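Local coordinates for protein VIN1 (Oscarella pearsei, PDB 6BFI) that binds actin filaments and may play a role in cell-cell adhesion, as a sponge member of the vinculin/alpha-catenin family, at residues 497-502 and 542-547; 555-560 and 610-615; 566-571 and 604-609. All coordinates share one frame; numbering follows the deposited sequence.

Contact 1: residues 497-502 and 542-547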
ATOM      1  N   LEU A 497     -13.657 -13.498  12.410  1.00 59.87           N
ATOM      2  CA  LEU A 497     -14.440 -14.615  12.930  1.00 51.60           C
ATOM      3  C   LEU A 497     -13.539 -15.685  13.533  1.00 52.14           C
ATOM      4  O   LEU A 497     -13.854 -16.256  14.585  1.00 52.90           O
ATOM      5  CB  LEU A 497     -15.311 -15.206  11.821  1.00 62.32           C
ATOM      6  CG  LEU A 497     -16.093 -16.481  12.151  1.00 60.88           C
ATOM      7  CD1 LEU A 497     -16.939 -16.301  13.405  1.00 57.90           C
ATOM      8  CD2 LEU A 497     -16.965 -16.885  10.974  1.00 54.80           C
ATOM      9  N   GLU A 498     -12.407 -15.965  12.883  1.00 52.01           N
ATOM     10  CA  GLU A 498     -11.458 -16.918  13.447  1.00 61.76           C
ATOM     11  C   GLU A 498     -10.874 -16.406  14.758  1.00 57.55           C
ATOM     12  O   GLU A 498     -10.675 -17.183  15.699  1.00 58.53           O
ATOM     13  CB  GLU A 498     -10.345 -17.218  12.441  1.00 62.39           C
ATOM     14  CG  GLU A 498     -10.789 -18.039  11.243  1.00 62.79           C
ATOM     15  CD  GLU A 498     -11.266 -19.433  11.618  1.00 69.51           C
ATOM     16  OE1 GLU A 498     -10.986 -19.888  12.746  1.00 76.25           O
ATOM     17  OE2 GLU A 498     -11.925 -20.079  10.779  1.00 69.66           O
ATOM     18  N   PHE A 499     -10.596 -15.099  14.840  1.00 51.41           N
ATOM     19  CA  PHE A 499     -10.124 -14.528  16.098  1.00 56.77           C
ATOM     20  C   PHE A 499     -11.160 -14.708  17.200  1.00 55.86           C
ATOM     21  O   PHE A 499     -10.813 -15.021  18.344  1.00 52.74           O
ATOM     22  CB  PHE A 499      -9.781 -13.045  15.919  1.00 50.43           C
ATOM     23  CG  PHE A 499      -9.123 -12.419  17.125  1.00 50.64           C
ATOM     24  CD1 PHE A 499      -9.885 -11.907  18.166  1.00 50.86           C
ATOM     25  CD2 PHE A 499      -7.741 -12.336  17.211  1.00 50.89           C
ATOM     26  CE1 PHE A 499      -9.283 -11.336  19.273  1.00 56.99           C
ATOM     27  CE2 PHE A 499      -7.130 -11.762  18.318  1.00 55.79           C
ATOM     28  CZ  PHE A 499      -7.902 -11.260  19.347  1.00 51.59           C
ATOM     29  N   MET A 500     -12.441 -14.525  16.868  1.00 57.26           N
ATOM     30  CA  MET A 500     -13.489 -14.674  17.872  1.00 60.73           C
ATOM     31  C   MET A 500     -13.664 -16.126  18.292  1.00 61.96           C
ATOM     32  O   MET A 500     -13.965 -16.397  19.460  1.00 64.60           O
ATOM     33  CB  MET A 500     -14.808 -14.107  17.348  1.00 58.87           C
ATOM     34  CG  MET A 500     -14.763 -12.617  17.045  1.00 60.05           C
ATOM     35  SD  MET A 500     -14.090 -11.648  18.414  1.00 61.47           S
ATOM     36  CE  MET A 500     -14.104  -9.999  17.709  1.00 57.70           C
ATOM     37  N   LYS A 501     -13.479 -17.073  17.367  1.00 58.82           N
ATOM     38  CA  LYS A 501     -13.563 -18.484  17.734  1.00 58.74           C
ATOM     39  C   LYS A 501     -12.395 -18.885  18.628  1.00 57.71           C
ATOM     40  O   LYS A 501     -12.594 -19.450  19.711  1.00 63.87           O
ATOM     41  CB  LYS A 501     -13.599 -19.359  16.479  1.00 59.10           C
ATOM     42  CG  LYS A 501     -14.939 -19.375  15.753  1.00 62.32           C
ATOM     43  CD  LYS A 501     -14.879 -20.256  14.510  1.00 57.61           C
ATOM     44  CE  LYS A 501     -16.249 -20.394  13.859  1.00 67.68           C
ATOM     45  NZ  LYS A 501     -16.181 -21.153  12.578  1.00 69.17           N
ATOM     46  N   VAL A 502     -11.166 -18.602  18.188  1.00 58.83           N
ATOM     47  CA  VAL A 502      -9.988 -18.962  18.972  1.00 62.30           C
ATOM     48  C   VAL A 502     -10.038 -18.305  20.346  1.00 64.75           C
ATOM     49  O   VAL A 502      -9.792 -18.956  21.371  1.00 58.52           O
ATOM     50  CB  VAL A 502      -8.707 -18.586  18.202  1.00 59.11           C
ATOM     51  CG1 VAL A 502      -7.477 -18.861  19.045  1.00 57.09           C
ATOM     52  CG2 VAL A 502      -8.634 -19.355  16.891  1.00 61.23           C
ATOM     53  N   ILE A 542     -12.948  -7.096  22.469  1.00 61.83           N
ATOM     54  CA  ILE A 542     -13.583  -5.789  22.312  1.00 64.31           C
ATOM     55  C   ILE A 542     -12.897  -4.992  21.209  1.00 66.33           C
ATOM     56  O   ILE A 542     -13.556  -4.412  20.337  1.00 67.08           O
ATOM     57  CB  ILE A 542     -13.567  -5.018  23.645  1.00 64.46           C
ATOM     58  CG1 ILE A 542     -14.296  -5.804  24.735  1.00 67.50           C
ATOM     59  CG2 ILE A 542     -14.189  -3.640  23.468  1.00 63.64           C
ATOM     60  CD1 ILE A 542     -15.772  -5.931  24.501  1.00 71.37           C
ATOM     61  N   GLN A 543     -11.562  -4.950  21.232  1.00 63.26           N
ATOM     62  CA  GLN A 543     -10.829  -4.148  20.255  1.00 64.95           C
ATOM     63  C   GLN A 543     -11.024  -4.681  18.840  1.00 63.99           C
ATOM     64  O   GLN A 543     -11.298  -3.913  17.908  1.00 65.35           O
ATOM     65  CB  GLN A 543      -9.344  -4.111  20.611  1.00 64.29           C
ATOM     66  CG  GLN A 543      -9.036  -3.456  21.941  1.00 69.38           C
ATOM     67  CD  GLN A 543      -7.557  -3.476  22.259  1.00 72.89           C
ATOM     68  OE1 GLN A 543      -6.720  -3.615  21.365  1.00 70.72           O
ATOM     69  NE2 GLN A 543      -7.224  -3.345  23.539  1.00 75.64           N
ATOM     70  N   VAL A 544     -10.879  -5.996  18.657  1.00 59.46           N
ATOM     71  CA  VAL A 544     -11.072  -6.571  17.329  1.00 58.08           C
ATOM     72  C   VAL A 544     -12.496  -6.321  16.845  1.00 54.94           C
ATOM     73  O   VAL A 544     -12.722  -6.021  15.666  1.00 54.98           O
ATOM     74  CB  VAL A 544     -10.720  -8.069  17.338  1.00 60.27           C
ATOM     75  CG1 VAL A 544     -11.062  -8.704  15.999  1.00 58.40           C
ATOM     76  CG2 VAL A 544      -9.245  -8.250  17.650  1.00 49.88           C
ATOM     77  N   ALA A 545     -13.474  -6.407  17.751  1.00 55.74           N
ATOM     78  CA  ALA A 545     -14.841  -6.058  17.381  1.00 59.87           C
ATOM     79  C   ALA A 545     -14.952  -4.595  16.967  1.00 61.22           C
ATOM     80  O   ALA A 545     -15.734  -4.260  16.071  1.00 63.74           O
ATOM     81  CB  ALA A 545     -15.797  -6.361  18.535  1.00 51.65           C
ATOM     82  N   LYS A 546     -14.175  -3.715  17.602  1.00 59.19           N
ATOM     83  CA  LYS A 546     -14.181  -2.304  17.226  1.00 62.13           C
ATOM     84  C   LYS A 546     -13.641  -2.112  15.813  1.00 59.28           C
ATOM     85  O   LYS A 546     -14.222  -1.377  15.004  1.00 56.94           O
ATOM     86  CB  LYS A 546     -13.366  -1.496  18.238  1.00 67.71           C
ATOM     87  CG  LYS A 546     -12.903  -0.130  17.752  1.00 74.04           C
ATOM     88  CD  LYS A 546     -14.056   0.851  17.615  1.00 79.75           C
ATOM     89  CE  LYS A 546     -13.541   2.260  17.360  1.00 84.50           C
ATOM     90  NZ  LYS A 546     -14.641   3.238  17.133  1.00 87.02           N
ATOM     91  N   VAL A 547     -12.525  -2.776  15.495  1.00 60.29           N
ATOM     92  CA  VAL A 547     -11.975  -2.693  14.145  1.00 63.32           C
ATOM     93  C   VAL A 547     -12.970  -3.238  13.125  1.00 63.24           C
ATOM     94  O   VAL A 547     -13.171  -2.646  12.057  1.00 64.23           O
ATOM     95  CB  VAL A 547     -10.624  -3.431  14.071  1.00 64.62           C
ATOM     96  CG1 VAL A 547     -10.250  -3.724  12.623  1.00 59.58           C
ATOM     97  CG2 VAL A 547      -9.538  -2.607  14.744  1.00 68.04           C
TER
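In the up-and-down helical bundle built from residues 496 to 615, the first two helices meet here, where Phe499 and Met500 reach across to Val544 and Ala545. The two helices run antiparallel, at 164° between their directions, and the axes of the short segments stay 10.5 Å apart, a separation bridged mainly by side chains. Phe499 lays a face of its ring against Val544: the methyl CG2 sits 3.7 Å from the ring centroid and 20° off the ring normal, a CH-pi contact. It is shifted toward the rim, and its closest ring carbon is Phe499 CE1 at 3.5 Å. The Phe499 CG stands anti to the backbone N (chi1 -173°), which carries the ring over to Val544.

Met500 takes the other branch of the same valine. Its chain bends at chi2, and the terminal methyl slips alongside Val544, with Met500 CE 3.7 Å from Val544 CG1. That methyl also comes to rest on the backbone of the opposite helix, Met500 CE to Ala545 N being 3.6 Å, and beside the Ala545 methyl. On Val544, CG2 lies over the ring, while CG1 takes the Met500 methyl and also borders the ring at Phe499 CD1. The packing is apolar and all four residues are buried.

Around this pair, Phe499 also touches Val372 of helix 344-375, which approaches from outside the bundle. Met500 leans on Arg610 and Ile613 of helix 589-615, while Ala545 packs on Leu561 of helix 555-569 and on Val609 of helix 589-615.

Contact 2: residues 555-560 and 610-615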
ATOM      1  N   PRO A 555     -25.199  -0.133   8.888  1.00 73.46           N
ATOM      2  CA  PRO A 555     -25.528   0.439  10.206  1.00 76.42           C
ATOM      3  C   PRO A 555     -26.136  -0.559  11.176  1.00 82.91           C
ATOM      4  O   PRO A 555     -25.847  -0.497  12.378  1.00 86.43           O
ATOM      5  CB  PRO A 555     -26.514   1.566   9.860  1.00 75.76           C
ATOM      6  CG  PRO A 555     -26.297   1.845   8.404  1.00 75.85           C
ATOM      7  CD  PRO A 555     -25.939   0.526   7.801  1.00 75.11           C
ATOM      8  N   GLU A 556     -26.980  -1.475  10.694  1.00 84.66           N
ATOM      9  CA  GLU A 556     -27.613  -2.437  11.590  1.00 85.36           C
ATOM     10  C   GLU A 556     -26.587  -3.390  12.192  1.00 78.33           C
ATOM     11  O   GLU A 556     -26.628  -3.680  13.394  1.00 77.00           O
ATOM     12  CB  GLU A 556     -28.698  -3.214  10.843  1.00 94.63           C
ATOM     13  CG  GLU A 556     -29.675  -2.338  10.071  1.00104.79           C
ATOM     14  CD  GLU A 556     -30.514  -1.448  10.971  1.00112.64           C
ATOM     15  OE1 GLU A 556     -30.704  -1.800  12.155  1.00116.99           O
ATOM     16  OE2 GLU A 556     -30.983  -0.393  10.493  1.00117.18           O
ATOM     17  N   PHE A 557     -25.655  -3.880  11.371  1.00 73.94           N
ATOM     18  CA  PHE A 557     -24.611  -4.763  11.881  1.00 71.47           C
ATOM     19  C   PHE A 557     -23.696  -4.033  12.858  1.00 73.60           C
ATOM     20  O   PHE A 557     -23.269  -4.611  13.865  1.00 77.18           O
ATOM     21  CB  PHE A 557     -23.813  -5.351  10.717  1.00 68.96           C
ATOM     22  CG  PHE A 557     -22.509  -5.973  11.125  1.00 69.35           C
ATOM     23  CD1 PHE A 557     -22.483  -7.119  11.902  1.00 69.94           C
ATOM     24  CD2 PHE A 557     -21.306  -5.417  10.722  1.00 66.57           C
ATOM     25  CE1 PHE A 557     -21.279  -7.691  12.280  1.00 67.41           C
ATOM     26  CE2 PHE A 557     -20.101  -5.986  11.092  1.00 62.54           C
ATOM     27  CZ  PHE A 557     -20.087  -7.124  11.871  1.00 60.83           C
ATOM     28  N   VAL A 558     -23.393  -2.762  12.584  1.00 72.58           N
ATOM     29  CA  VAL A 558     -22.573  -1.978  13.505  1.00 72.33           C
ATOM     30  C   VAL A 558     -23.307  -1.771  14.823  1.00 72.42           C
ATOM     31  O   VAL A 558     -22.695  -1.765  15.899  1.00 72.15           O
ATOM     32  CB  VAL A 558     -22.172  -0.637  12.857  1.00 73.54           C
ATOM     33  CG1 VAL A 558     -21.438   0.248  13.855  1.00 74.27           C
ATOM     34  CG2 VAL A 558     -21.306  -0.877  11.630  1.00 71.96           C
ATOM     35  N   ALA A 559     -24.630  -1.609  14.764  1.00 71.87           N
ATOM     36  CA  ALA A 559     -25.409  -1.434  15.986  1.00 73.52           C
ATOM     37  C   ALA A 559     -25.437  -2.716  16.810  1.00 73.39           C
ATOM     38  O   ALA A 559     -25.226  -2.687  18.029  1.00 75.98           O
ATOM     39  CB  ALA A 559     -26.827  -0.978  15.641  1.00 76.34           C
ATOM     40  N   LYS A 560     -25.701  -3.855  16.161  1.00 72.06           N
ATOM     41  CA  LYS A 560     -25.713  -5.129  16.876  1.00 71.47           C
ATOM     42  C   LYS A 560     -24.350  -5.426  17.490  1.00 65.70           C
ATOM     43  O   LYS A 560     -24.251  -5.799  18.667  1.00 69.46           O
ATOM     44  CB  LYS A 560     -26.131  -6.258  15.931  1.00 74.09           C
ATOM     45  CG  LYS A 560     -27.572  -6.182  15.449  1.00 77.32           C
ATOM     46  CD  LYS A 560     -27.850  -7.256  14.403  1.00 80.92           C
ATOM     47  CE  LYS A 560     -29.310  -7.261  13.977  1.00 86.64           C
ATOM     48  NZ  LYS A 560     -29.573  -8.249  12.890  1.00 87.71           N
ATOM     49  N   ARG A 610     -19.033 -13.102  19.104  1.00 60.91           N
ATOM     50  CA  ARG A 610     -18.789 -14.137  18.107  1.00 61.32           C
ATOM     51  C   ARG A 610     -20.052 -14.468  17.325  1.00 68.83           C
ATOM     52  O   ARG A 610     -19.976 -14.796  16.137  1.00 71.68           O
ATOM     53  CB  ARG A 610     -18.236 -15.393  18.785  1.00 60.25           C
ATOM     54  CG  ARG A 610     -17.713 -16.456  17.832  1.00 64.32           C
ATOM     55  CD  ARG A 610     -18.743 -17.547  17.545  1.00 70.44           C
ATOM     56  NE  ARG A 610     -19.156 -18.254  18.755  1.00 79.77           N
ATOM     57  CZ  ARG A 610     -20.373 -18.183  19.285  1.00 84.95           C
ATOM     58  NH1 ARG A 610     -21.308 -17.442  18.704  1.00 88.94           N
ATOM     59  NH2 ARG A 610     -20.661 -18.857  20.390  1.00 83.31           N
ATOM     60  N   SER A 611     -21.219 -14.383  17.967  1.00 69.30           N
ATOM     61  CA  SER A 611     -22.465 -14.682  17.271  1.00 65.99           C
ATOM     62  C   SER A 611     -22.826 -13.582  16.283  1.00 65.67           C
ATOM     63  O   SER A 611     -23.337 -13.868  15.193  1.00 68.78           O
ATOM     64  CB  SER A 611     -23.600 -14.886  18.274  1.00 65.66           C
ATOM     65  OG  SER A 611     -24.850 -14.924  17.605  1.00 67.08           O
ATOM     66  N   VAL A 612     -22.585 -12.321  16.646  1.00 57.24           N
ATOM     67  CA  VAL A 612     -22.871 -11.227  15.720  1.00 58.91           C
ATOM     68  C   VAL A 612     -21.971 -11.325  14.494  1.00 55.58           C
ATOM     69  O   VAL A 612     -22.439 -11.282  13.345  1.00 57.43           O
ATOM     70  CB  VAL A 612     -22.722  -9.867  16.425  1.00 60.82           C
ATOM     71  CG1 VAL A 612     -22.882  -8.735  15.425  1.00 61.87           C
ATOM     72  CG2 VAL A 612     -23.744  -9.739  17.543  1.00 63.30           C
ATOM     73  N   ILE A 613     -20.663 -11.481  14.720  1.00 54.35           N
ATOM     74  CA  ILE A 613     -19.741 -11.604  13.594  1.00 58.18           C
ATOM     75  C   ILE A 613     -20.066 -12.845  12.770  1.00 65.59           C
ATOM     76  O   ILE A 613     -20.005 -12.826  11.533  1.00 66.50           O
ATOM     77  CB  ILE A 613     -18.286 -11.612  14.096  1.00 55.35           C
ATOM     78  CG1 ILE A 613     -17.912 -10.224  14.629  1.00 53.53           C
ATOM     79  CG2 ILE A 613     -17.334 -12.056  12.992  1.00 51.83           C
ATOM     80  CD1 ILE A 613     -16.451 -10.070  14.970  1.00 50.77           C
ATOM     81  N   GLU A 614     -20.448 -13.934  13.441  1.00 67.65           N
ATOM     82  CA  GLU A 614     -20.760 -15.176  12.744  1.00 65.28           C
ATOM     83  C   GLU A 614     -21.991 -15.020  11.859  1.00 65.98           C
ATOM     84  O   GLU A 614     -22.011 -15.501  10.720  1.00 62.33           O
ATOM     85  CB  GLU A 614     -20.967 -16.298  13.761  1.00 70.08           C
ATOM     86  CG  GLU A 614     -20.604 -17.685  13.265  1.00 75.42           C
ATOM     87  CD  GLU A 614     -20.712 -18.737  14.356  1.00 79.13           C
ATOM     88  OE1 GLU A 614     -21.664 -18.665  15.164  1.00 81.14           O
ATOM     89  OE2 GLU A 614     -19.839 -19.627  14.412  1.00 83.44           O
ATOM     90  N   ASP A 615     -23.022 -14.341  12.363  1.00 68.94           N
ATOM     91  CA  ASP A 615     -24.238 -14.127  11.589  1.00 72.93           C
ATOM     92  C   ASP A 615     -24.062 -13.092  10.488  1.00 73.17           C
ATOM     93  O   ASP A 615     -24.872 -13.061   9.556  1.00 78.45           O
ATOM     94  CB  ASP A 615     -25.386 -13.711  12.510  1.00 78.88           C
ATOM     95  CG  ASP A 615     -25.796 -14.817  13.464  1.00 83.69           C
ATOM     96  OD1 ASP A 615     -25.464 -15.990  13.189  1.00 87.55           O
ATOM     97  OD2 ASP A 615     -26.452 -14.517  14.485  1.00 86.75           O
TER
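Phe557 leans across to Val612 and Ile613 where the start of helix 555-569 passes the last turns of helix 589-615, two antiparallel neighbours in the helical bundle of this vinculin-family chain. The short segments run at 162° to each other with their axes 10.3 Å apart, and their closest alpha carbons, Lys560 CA and Val612 CA, are 6.8 Å apart.

Take the phenylalanine outward. From CB the chain turns with CG anti to the backbone N (chi1 165°), which sends the ring outward to the neighbouring helix, although the bond to CB does not itself aim there. One side of the ring does the work. Phe557 CD1 comes first, 3.9 Å from Val612 CG1, and the next carbon out, Phe557 CE1, closes on the same methyl at 3.7 Å. The methyl approaches the ring obliquely. The same CE1 also turns the ring edge to the backbone of Ile613, whose CA lies near the ring plane. The ring is buried, and its remaining neighbours include Ser552 and Asn616 in the loops at this end of the bundle.

Lys560 comes up to Val612 from a second direction, more loosely. The CB of that lysine points into the contact, but beyond CG the extended chain leads its amine away, leaving the aliphatic base to pack on the valine. Val612 also touches Leu561 and Ala564 farther along helix 555-569. On another side of helix 589-615, Arg610 makes a salt bridge with Glu504 of helix 496-519. Back at the valine, CG1 is shared between ring and lysine, with Val612 CG1 4.1 Å from Lys560 CB, while the other methyl, Val612 CG2, rests 4.1 Å from Lys560 O.

Contact 3: residues 566-571 and 604-609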
ATOM      1  N   GLU A 566     -20.397  -3.693  23.879  1.00 74.62           N
ATOM      2  CA  GLU A 566     -20.674  -2.924  25.087  1.00 81.10           C
ATOM      3  C   GLU A 566     -21.163  -3.824  26.215  1.00 78.17           C
ATOM      4  O   GLU A 566     -20.729  -3.680  27.366  1.00 79.68           O
ATOM      5  CB  GLU A 566     -21.696  -1.829  24.783  1.00 93.41           C
ATOM      6  CG  GLU A 566     -21.137  -0.678  23.957  1.00103.30           C
ATOM      7  CD  GLU A 566     -22.219   0.105  23.236  1.00111.61           C
ATOM      8  OE1 GLU A 566     -23.339  -0.426  23.084  1.00114.79           O
ATOM      9  OE2 GLU A 566     -21.947   1.251  22.820  1.00114.20           O
ATOM     10  N   SER A 567     -22.058  -4.765  25.901  1.00 75.01           N
ATOM     11  CA  SER A 567     -22.547  -5.691  26.918  1.00 72.78           C
ATOM     12  C   SER A 567     -21.417  -6.548  27.473  1.00 71.00           C
ATOM     13  O   SER A 567     -21.398  -6.863  28.668  1.00 77.09           O
ATOM     14  CB  SER A 567     -23.653  -6.571  26.336  1.00 72.43           C
ATOM     15  OG  SER A 567     -24.122  -7.503  27.295  1.00 75.34           O
ATOM     16  N   LEU A 568     -20.468  -6.941  26.622  1.00 61.78           N
ATOM     17  CA  LEU A 568     -19.323  -7.705  27.106  1.00 67.90           C
ATOM     18  C   LEU A 568     -18.420  -6.846  27.981  1.00 71.14           C
ATOM     19  O   LEU A 568     -17.938  -7.304  29.023  1.00 62.98           O
ATOM     20  CB  LEU A 568     -18.537  -8.281  25.928  1.00 63.94           C
ATOM     21  CG  LEU A 568     -17.204  -8.956  26.261  1.00 64.21           C
ATOM     22  CD1 LEU A 568     -17.410 -10.113  27.223  1.00 60.53           C
ATOM     23  CD2 LEU A 568     -16.504  -9.427  24.995  1.00 65.31           C
ATOM     24  N   ALA A 569     -18.185  -5.596  27.573  1.00 72.93           N
ATOM     25  CA  ALA A 569     -17.306  -4.713  28.330  1.00 74.70           C
ATOM     26  C   ALA A 569     -17.890  -4.367  29.693  1.00 82.73           C
ATOM     27  O   ALA A 569     -17.137  -4.163  30.653  1.00 86.15           O
ATOM     28  CB  ALA A 569     -17.028  -3.439  27.534  1.00 72.92           C
ATOM     29  N   LYS A 570     -19.219  -4.304  29.804  1.00 86.03           N
ATOM     30  CA  LYS A 570     -19.828  -4.007  31.097  1.00 90.63           C
ATOM     31  C   LYS A 570     -19.717  -5.158  32.090  1.00 87.37           C
ATOM     32  O   LYS A 570     -20.134  -4.993  33.241  1.00 92.11           O
ATOM     33  CB  LYS A 570     -21.299  -3.626  30.911  1.00 99.54           C
ATOM     34  CG  LYS A 570     -21.503  -2.304  30.187  1.00109.10           C
ATOM     35  CD  LYS A 570     -22.910  -1.766  30.390  1.00114.25           C
ATOM     36  CE  LYS A 570     -23.060  -0.381  29.778  1.00118.37           C
ATOM     37  NZ  LYS A 570     -24.356   0.255  30.144  1.00121.94           N
ATOM     38  N   SER A 571     -19.162  -6.302  31.690  1.00 79.15           N
ATOM     39  CA  SER A 571     -19.048  -7.459  32.566  1.00 77.22           C
ATOM     40  C   SER A 571     -17.621  -7.763  32.995  1.00 74.26           C
ATOM     41  O   SER A 571     -17.426  -8.614  33.869  1.00 74.84           O
ATOM     42  CB  SER A 571     -19.627  -8.704  31.879  1.00 73.84           C
ATOM     43  OG  SER A 571     -18.786  -9.124  30.820  1.00 72.25           O
ATOM     44  N   GLU A 604     -20.175 -15.553  28.203  1.00 75.82           N
ATOM     45  CA  GLU A 604     -21.400 -15.338  27.441  1.00 77.01           C
ATOM     46  C   GLU A 604     -21.294 -14.100  26.554  1.00 73.54           C
ATOM     47  O   GLU A 604     -21.768 -14.106  25.410  1.00 74.12           O
ATOM     48  CB  GLU A 604     -22.591 -15.226  28.392  1.00 86.51           C
ATOM     49  CG  GLU A 604     -23.934 -15.476  27.729  1.00 96.39           C
ATOM     50  CD  GLU A 604     -24.821 -14.249  27.730  1.00105.14           C
ATOM     51  OE1 GLU A 604     -24.476 -13.265  28.418  1.00108.60           O
ATOM     52  OE2 GLU A 604     -25.864 -14.271  27.044  1.00109.65           O
ATOM     53  N   GLY A 605     -20.671 -13.029  27.056  1.00 71.05           N
ATOM     54  CA  GLY A 605     -20.494 -11.843  26.231  1.00 64.75           C
ATOM     55  C   GLY A 605     -19.618 -12.101  25.018  1.00 63.27           C
ATOM     56  O   GLY A 605     -19.942 -11.679  23.898  1.00 62.66           O
ATOM     57  N   VAL A 606     -18.497 -12.799  25.220  1.00 62.35           N
ATOM     58  CA  VAL A 606     -17.643 -13.166  24.091  1.00 59.79           C
ATOM     59  C   VAL A 606     -18.427 -13.994  23.083  1.00 64.18           C
ATOM     60  O   VAL A 606     -18.341 -13.770  21.866  1.00 61.68           O
ATOM     61  CB  VAL A 606     -16.388 -13.911  24.583  1.00 61.02           C
ATOM     62  CG1 VAL A 606     -15.616 -14.490  23.406  1.00 57.40           C
ATOM     63  CG2 VAL A 606     -15.505 -12.975  25.393  1.00 60.38           C
ATOM     64  N   ALA A 607     -19.216 -14.955  23.572  1.00 69.07           N
ATOM     65  CA  ALA A 607     -20.067 -15.733  22.680  1.00 60.71           C
ATOM     66  C   ALA A 607     -21.034 -14.845  21.909  1.00 66.76           C
ATOM     67  O   ALA A 607     -21.338 -15.126  20.745  1.00 59.87           O
ATOM     68  CB  ALA A 607     -20.835 -16.791  23.475  1.00 64.88           C
ATOM     69  N   ALA A 608     -21.518 -13.768  22.532  1.00 62.30           N
ATOM     70  CA  ALA A 608     -22.434 -12.865  21.841  1.00 60.35           C
ATOM     71  C   ALA A 608     -21.736 -12.145  20.693  1.00 63.92           C
ATOM     72  O   ALA A 608     -22.265 -12.080  19.574  1.00 64.93           O
ATOM     73  CB  ALA A 608     -23.027 -11.860  22.828  1.00 62.34           C
ATOM     74  N   VAL A 609     -20.544 -11.599  20.950  1.00 57.15           N
ATOM     75  CA  VAL A 609     -19.801 -10.925  19.886  1.00 55.51           C
ATOM     76  C   VAL A 609     -19.500 -11.899  18.749  1.00 60.09           C
ATOM     77  O   VAL A 609     -19.689 -11.587  17.561  1.00 54.40           O
ATOM     78  CB  VAL A 609     -18.513 -10.296  20.447  1.00 54.73           C
ATOM     79  CG1 VAL A 609     -17.780  -9.520  19.360  1.00 53.28           C
ATOM     80  CG2 VAL A 609     -18.839  -9.400  21.636  1.00 55.59           C
TER
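The carbonyl oxygen of Leu568, the residue whose side chain crosses to Gly605 and Val606, is gripped twice by Ser571. The serine hydroxyl donates to it, Ser571 OG to Leu568 O being 2.7 Å, and the backbone Ser571 N adds a bond of 3.1 Å to the same Leu568 O. Both donors come from the same face of the carbonyl plane; the hydroxyl lies 22° out of that plane and meets the C=O at 134°. The two bonds tie the serine to the carbonyl of the leucine that does the packing.

Leu568 points its side chain into helix 589-615, with CG anti to the backbone N (chi1 172°). In this antiparallel helical bundle, the meeting is between the last turn of helix 555-569 and the second half of helix 589-615, and it is unusually close: Leu568 CA and Gly605 CA are 4.4 Å apart. Gly605 has no side chain, and the leucine lies directly on its backbone. Leu568 CD1 sits 3.7 Å from Gly605 CA and, slightly nearer, 3.5 Å from Val606 N.

The other methyl reaches along the helix to the two valines. Leu568 CD2 packs 3.7 Å from Val606 CG2, the two side chains crossing at a slant, and one turn on it meets Val609 CG2 at 4.1 Å. The leucine touches Val541 and Ile542 of helix 524-550 as well. Val606 faces Glu504 and Ile507 of helix 496-519, and Val609 reaches Met500 of that helix.

Overall arrangement
Following the chain, contact 1 closes first: residues 497-502 of helix 496-519 meet 542-547 on the returning helix 524-550. Only after that does contact 2 open at 555-560, to close at 610-615. Contact 3, 566-571 with 604-609, falls wholly within that second loop, and no two loops cross. Contacts 2 and 3 grip the same pair of helices, 555-569 and 589-615, with centres about 13 Å apart. Contact 1 joins the other pair. It touches both of the others through side-chain packing, its centre about 12 Å from each of theirs, so the three contacts form one continuous patch of packing between helices 496-519, 524-550, 555-569 and 589-615.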